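Local coordinates for carbon monoxide dehydrogenase (Thermococcus sp. AM4, PDB 6T7J), which probably catalyses the oxidation of carbon monoxide to carbon dioxide at a nickel-iron-sulfur centre, captured here in a nickel-free, broken form, at residues A[334-339]-A[358-363]; A[339-344]-A[363-368]. One frame throughout, in Å; residues are numbered along the deposited sequence.

From the N terminus, the chain runs through strand 336-339, turns through the loop that carries Cys343, passes along helix 347-352 and returns as strand 358-361. Interaction 1 closes this excursion by pairing the two strands as neighbours in a parallel sheet. Beyond Val339 and Glu363, the two segments continue as loops that still lie against each other, and interaction 2 closes the next loop of the chain around helix 347-352 and strand 358-361. The segments alternate along the sequence, so the contacts cross rather than nest. Interaction 1 joins two adjacent strands, interaction 2 the loops following them beside the iron-sulfur cluster. Thr361 CG2 bridges the two by packing on Gly366 O and Ile368 CD1.

Interaction 1. Residues A[334-339]-A[358-363]; sequences VEAIIV and KVITTE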
loop_
_atom_site.group_PDB
_atom_site.type_symbol
_atom_site.label_atom_id
_atom_site.label_comp_id
_atom_site.label_asym_id
_atom_site.label_seq_id
_atom_site.Cartn_x
_atom_site.Cartn_y
_atom_site.Cartn_z
ATOM N N VAL A 334 17.593 26.133 -18.563
ATOM C CA VAL A 334 17.686 25.495 -17.254
ATOM C C VAL A 334 19.022 24.767 -17.169
ATOM O O VAL A 334 19.237 23.757 -17.844
ATOM C CB VAL A 334 16.515 24.540 -17.002
ATOM C CG1 VAL A 334 16.732 23.771 -15.709
ATOM C CG2 VAL A 334 15.212 25.316 -16.941
ATOM N N GLU A 335 19.927 25.283 -16.337
ATOM C CA GLU A 335 21.206 24.613 -16.136
ATOM C C GLU A 335 21.033 23.328 -15.337
ATOM O O GLU A 335 21.707 22.327 -15.608
ATOM C CB GLU A 335 22.182 25.550 -15.431
ATOM C CG GLU A 335 22.955 26.435 -16.374
ATOM C CD GLU A 335 22.086 27.470 -17.061
ATOM O OE1 GLU A 335 21.505 28.324 -16.354
ATOM O OE2 GLU A 335 21.985 27.431 -18.307
ATOM N N ALA A 336 20.138 23.337 -14.354
ATOM C CA ALA A 336 19.918 22.163 -13.525
ATOM C C ALA A 336 18.530 22.229 -12.907
ATOM O O ALA A 336 18.062 23.307 -12.517
ATOM C CB ALA A 336 20.983 22.050 -12.426
ATOM N N ILE A 337 17.881 21.070 -12.830
ATOM C CA ILE A 337 16.641 20.907 -12.078
ATOM C C ILE A 337 16.908 19.893 -10.969
ATOM O O ILE A 337 17.338 18.764 -11.238
ATOM C CB ILE A 337 15.464 20.480 -12.973
ATOM C CG1 ILE A 337 14.208 20.243 -12.130
ATOM C CG2 ILE A 337 15.810 19.251 -13.809
ATOM C CD1 ILE A 337 12.915 20.363 -12.915
ATOM N N ILE A 338 16.669 20.309 -9.729
ATOM C CA ILE A 338 16.987 19.533 -8.537
ATOM C C ILE A 338 15.682 18.990 -7.980
ATOM O O ILE A 338 14.802 19.764 -7.584
ATOM C CB ILE A 338 17.711 20.388 -7.484
ATOM C CG1 ILE A 338 18.698 21.349 -8.150
ATOM C CG2 ILE A 338 18.402 19.504 -6.453
ATOM C CD1 ILE A 338 19.755 20.661 -8.974
ATOM N N VAL A 339 15.554 17.663 -7.937
ATOM C CA VAL A 339 14.307 17.022 -7.545
ATOM C C VAL A 339 14.550 16.111 -6.349
ATOM O O VAL A 339 15.652 15.591 -6.149
ATOM C CB VAL A 339 13.681 16.236 -8.719
ATOM C CG1 VAL A 339 13.439 17.164 -9.900
ATOM C CG2 VAL A 339 14.576 15.077 -9.126
ATOM N N LYS A 358 20.849 19.357 -16.510
ATOM C CA LYS A 358 21.137 18.232 -15.632
ATOM C C LYS A 358 19.978 18.018 -14.662
ATOM O O LYS A 358 19.573 18.943 -13.950
ATOM C CB LYS A 358 22.438 18.460 -14.862
ATOM C CG LYS A 358 23.678 18.468 -15.741
ATOM C CD LYS A 358 24.705 19.467 -15.239
ATOM C CE LYS A 358 26.052 19.254 -15.911
ATOM N NZ LYS A 358 26.642 17.928 -15.572
ATOM N N VAL A 359 19.455 16.794 -14.649
ATOM C CA VAL A 359 18.406 16.390 -13.719
ATOM C C VAL A 359 19.094 15.754 -12.509
ATOM O O VAL A 359 19.589 14.633 -12.590
ATOM C CB VAL A 359 17.427 15.407 -14.376
ATOM C CG1 VAL A 359 16.481 14.805 -13.339
ATOM C CG2 VAL A 359 16.646 16.095 -15.490
ATOM N N ILE A 360 19.130 16.480 -11.392
ATOM C CA ILE A 360 19.810 16.012 -10.187
ATOM C C ILE A 360 18.764 15.436 -9.242
ATOM O O ILE A 360 17.925 16.169 -8.706
ATOM C CB ILE A 360 20.611 17.135 -9.510
ATOM C CG1 ILE A 360 21.853 17.489 -10.325
ATOM C CG2 ILE A 360 21.034 16.722 -8.113
ATOM C CD1 ILE A 360 21.668 18.662 -11.250
ATOM N N THR A 361 18.814 14.124 -9.028
ATOM C CA THR A 361 18.053 13.485 -7.965
ATOM C C THR A 361 18.875 13.495 -6.682
ATOM O O THR A 361 20.103 13.383 -6.709
ATOM C CB THR A 361 17.672 12.048 -8.338
ATOM O OG1 THR A 361 18.827 11.348 -8.821
ATOM C CG2 THR A 361 16.598 12.038 -9.414
ATOM N N THR A 362 18.184 13.645 -5.547
ATOM C CA THR A 362 18.853 13.865 -4.270
ATOM C C THR A 362 18.350 12.997 -3.124
ATOM O O THR A 362 18.935 13.056 -2.038
ATOM C CB THR A 362 18.720 15.335 -3.836
ATOM O OG1 THR A 362 17.346 15.622 -3.554
ATOM C CG2 THR A 362 19.220 16.278 -4.926
ATOM N N GLU A 363 17.293 12.211 -3.316
ATOM C CA GLU A 363 16.704 11.444 -2.231
ATOM C C GLU A 363 16.727 9.956 -2.562
ATOM O O GLU A 363 16.499 9.578 -3.716
ATOM C CB GLU A 363 15.257 11.908 -1.969
ATOM C CG GLU A 363 14.392 10.932 -1.184
ATOM C CD GLU A 363 14.483 11.140 0.315
ATOM O OE1 GLU A 363 14.745 12.284 0.746
ATOM O OE2 GLU A 363 14.294 10.155 1.063
#
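Ile338 sets its CD1 methyl against Ile360, 3.6 Å from Ile360 CD1 and close to Ile360 CB, and the two side chains run next to each other in the same direction. Ile360 CD1 also lies 3.7 Å from Ala336 CB, so the three side chains pack together on one face. On the reverse face of the sheet Ile337 CG2 meets Val359 CG2 at 3.7 Å. Farther along that face, the CG2 methyls of Val339 and Thr361 touch. With its CG1 anti to the backbone N (chi1 177°), Ile337 turns the rest of its chain away from Val359 and leaves CG2 to make the contact.

The two strands are neighbours in a parallel, Rossmann-like sheet, 336-339 lying between 261-268 and 358-361, and strand 336-339, helix 347-352 and strand 358-361 form a beta-alpha-beta unit. Ile337 N binds Lys358 O, Ile360 N binds Ile337 O, and Val339 N binds Ile360 O, each at 2.9 Å; the last is nearly straight, 174° at the hydrogen. Where the pairing begins, Lys358 N approaches Glu335 O from above the carbonyl plane, and Asn395 ND2 is a second donor to that oxygen. Helix 381-395 covers the face bearing Ala336 and Ile338, while helix 347-352 packs on Val359.

After the last regular pair, Thr362 OG1 donates to Val339 O at 3.1 Å, again from above the carbonyl plane, and the Thr362 N-H adds a weak bond to the same oxygen. A chi1 of 66° points OG1 at this carbonyl and CG2 at Ile338, 3.7 Å from Ile338 CG2. With an alanine here, Val339 O would probably be left with the weak N-H bond alone from this segment, and Ile338 CG2 would lose its methyl neighbour.

Interaction 2. Residues A[339-344]-A[363-368]; sequences VDYQCI and EPKGHI. With MSK (Broken Fe4S4 cluster), chain F.
Tyr341 and Glu363 make the closest packing between the loops: Glu363 CG lies 3.5 Å from Tyr341 CD2, approaching the ring obliquely, and the carboxylate plane is turned 61° from that of the ring. Glu363 CG stands opposite the backbone N (chi1 162°), and a bend at chi2 carries the carboxylate past Tyr341 CE2. Lys365 CE also approaches this ring obliquely, 3.9 Å from Tyr341 CE2. A separate apolar patch forms where Ile368 CD1 meets Ile344 CG2 at 3.7 Å, the two side chains crossing at about a right angle.

Backbone contacts are fewer. Gly366 CA directs a C-H at Asp340 O, 3.6 Å away and almost straight (172° at the hydrogen); a CB on this residue would clash with that oxygen. Gly366 closes a type I beta turn that begins at Glu363, with Gly366 N hydrogen-bonded to Glu363 O.

Both loops follow parallel strands of the Rossmann-like sheet at their C-terminal ends, the usual location of a binding site in such folds. The 339-344 loop supplies a cysteine ligand of the broken cluster: Cys343 SG binds the iron FE4 at 2.3 Å, although Cys343 itself does not touch segment 363-368.

Charged and polar groups hold the ends of these side chains. Lys365 NZ forms a salt bridge with Glu363 OE2, modelled at a doubtfully short distance, and a second with Asp106. Tyr341 OH is hydrogen-bonded to Asn270 and Asp106, fixing the hydroxyl of a ring already packed at CD2 and CE2, while Asp340 OD1 and OD2 accept from the backbone N of His269 and Asn270, respectively. Tyr341 N also donates to Asp340 OD1, tying the aspartate to the residue that carries the ring. His202 of the second subunit meets the Tyr341 ring edge-to-face, which places this contact at the dimer interface.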
loop_
_atom_site.group_PDB
_atom_site.type_symbol
_atom_site.label_atom_id
_atom_site.label_comp_id
_atom_site.label_asym_id
_atom_site.label_seq_id
_atom_site.Cartn_x
_atom_site.Cartn_y
_atom_site.Cartn_z
ATOM N N VAL A 339 15.554 17.663 -7.937
ATOM C CA VAL A 339 14.307 17.022 -7.545
ATOM C C VAL A 339 14.550 16.111 -6.349
ATOM O O VAL A 339 15.652 15.591 -6.149
ATOM C CB VAL A 339 13.681 16.236 -8.719
ATOM C CG1 VAL A 339 13.439 17.164 -9.900
ATOM C CG2 VAL A 339 14.576 15.077 -9.126
ATOM N N ASP A 340 13.504 15.937 -5.537
ATOM C CA ASP A 340 13.540 14.957 -4.456
ATOM C C ASP A 340 12.569 13.817 -4.750
ATOM O O ASP A 340 12.997 12.742 -5.179
ATOM C CB ASP A 340 13.244 15.608 -3.098
ATOM C CG ASP A 340 12.088 16.592 -3.146
ATOM O OD1 ASP A 340 11.249 16.492 -4.064
ATOM O OD2 ASP A 340 12.014 17.460 -2.249
ATOM N N TYR A 341 11.269 14.028 -4.542
ATOM C CA TYR A 341 10.294 12.999 -4.883
ATOM C C TYR A 341 8.926 13.630 -5.118
ATOM O O TYR A 341 8.706 14.814 -4.854
ATOM C CB TYR A 341 10.216 11.908 -3.805
ATOM C CG TYR A 341 10.144 12.380 -2.365
ATOM C CD1 TYR A 341 9.203 13.317 -1.956
ATOM C CD2 TYR A 341 11.001 11.854 -1.406
ATOM C CE1 TYR A 341 9.133 13.732 -0.638
ATOM C CE2 TYR A 341 10.938 12.261 -0.087
ATOM C CZ TYR A 341 10.004 13.200 0.291
ATOM O OH TYR A 341 9.943 13.604 1.604
ATOM N N GLN A 342 8.013 12.800 -5.637
ATOM C CA GLN A 342 6.601 13.107 -5.862
ATOM C C GLN A 342 6.383 14.037 -7.052
ATOM O O GLN A 342 6.863 15.175 -7.068
ATOM C CB GLN A 342 5.963 13.690 -4.598
ATOM C CG GLN A 342 5.798 12.670 -3.483
ATOM C CD GLN A 342 5.335 13.295 -2.187
ATOM O OE1 GLN A 342 4.617 14.295 -2.190
ATOM N NE2 GLN A 342 5.748 12.711 -1.065
ATOM N N CYS A 343 5.657 13.531 -8.054
ATOM C CA CYS A 343 5.257 14.280 -9.249
ATOM C C CYS A 343 6.455 14.759 -10.065
ATOM O O CYS A 343 6.365 15.749 -10.796
ATOM C CB CYS A 343 4.344 15.459 -8.895
ATOM S SG CYS A 343 2.877 15.016 -7.932
ATOM N N ILE A 344 7.583 14.061 -9.953
ATOM C CA ILE A 344 8.725 14.279 -10.834
ATOM C C ILE A 344 8.529 13.364 -12.038
ATOM O O ILE A 344 8.772 12.159 -11.959
ATOM C CB ILE A 344 10.055 14.002 -10.133
ATOM C CG1 ILE A 344 10.100 14.672 -8.757
ATOM C CG2 ILE A 344 11.214 14.454 -11.010
ATOM C CD1 ILE A 344 9.990 16.179 -8.805
ATOM N N GLU A 363 17.293 12.211 -3.316
ATOM C CA GLU A 363 16.704 11.444 -2.231
ATOM C C GLU A 363 16.727 9.956 -2.562
ATOM O O GLU A 363 16.499 9.578 -3.716
ATOM C CB GLU A 363 15.257 11.908 -1.969
ATOM C CG GLU A 363 14.392 10.932 -1.184
ATOM C CD GLU A 363 14.483 11.140 0.315
ATOM O OE1 GLU A 363 14.745 12.284 0.746
ATOM O OE2 GLU A 363 14.294 10.155 1.063
ATOM N N PRO A 364 17.009 9.090 -1.583
ATOM C CA PRO A 364 17.084 7.647 -1.878
ATOM C C PRO A 364 15.770 7.038 -2.346
ATOM O O PRO A 364 15.781 5.922 -2.880
ATOM C CB PRO A 364 17.536 7.038 -0.542
ATOM C CG PRO A 364 17.157 8.058 0.489
ATOM C CD PRO A 364 17.358 9.382 -0.183
ATOM N N LYS A 365 14.645 7.723 -2.165
ATOM C CA LYS A 365 13.357 7.225 -2.627
ATOM C C LYS A 365 12.956 7.796 -3.981
ATOM O O LYS A 365 11.910 7.414 -4.514
ATOM C CB LYS A 365 12.270 7.528 -1.589
ATOM C CG LYS A 365 12.483 6.831 -0.254
ATOM C CD LYS A 365 11.329 7.083 0.695
ATOM C CE LYS A 365 11.279 8.537 1.139
ATOM N NZ LYS A 365 12.437 8.905 2.006
ATOM N N GLY A 366 13.758 8.691 -4.551
ATOM C CA GLY A 366 13.437 9.280 -5.835
ATOM C C GLY A 366 14.529 9.102 -6.869
ATOM O O GLY A 366 15.264 10.045 -7.178
ATOM N N HIS A 367 14.647 7.896 -7.411
ATOM C CA HIS A 367 15.625 7.598 -8.446
ATOM C C HIS A 367 14.956 7.631 -9.812
ATOM O O HIS A 367 13.818 7.174 -9.972
ATOM C CB HIS A 367 16.271 6.230 -8.215
ATOM C CG HIS A 367 17.043 6.131 -6.935
ATOM N ND1 HIS A 367 18.369 6.495 -6.835
ATOM C CD2 HIS A 367 16.678 5.702 -5.705
ATOM C CE1 HIS A 367 18.786 6.298 -5.596
ATOM N NE2 HIS A 367 17.778 5.818 -4.891
ATOM N N ILE A 368 15.664 8.188 -10.797
ATOM C CA ILE A 368 15.207 8.230 -12.172
ATOM C C ILE A 368 16.384 7.803 -13.059
ATOM O O ILE A 368 17.421 8.479 -13.044
ATOM C CB ILE A 368 14.694 9.612 -12.594
ATOM C CG1 ILE A 368 13.698 10.158 -11.565
ATOM C CG2 ILE A 368 14.045 9.547 -13.966
ATOM C CD1 ILE A 368 13.454 11.646 -11.679
HETATM S S1 MSK F . 2.728 18.952 -6.838
HETATM S S3 MSK F . 0.227 16.652 -6.118
HETATM S S4 MSK F . 0.611 17.756 -9.345
HETATM S S5 MSK F . -0.345 19.776 -6.713
HETATM FE FE1 MSK F . 2.385 18.731 -4.615
HETATM FE FE2 MSK F . 1.039 19.622 -8.292
HETATM FE FE3 MSK F . -0.858 17.724 -7.738
HETATM FE FE4 MSK F . 1.768 17.069 -7.668
#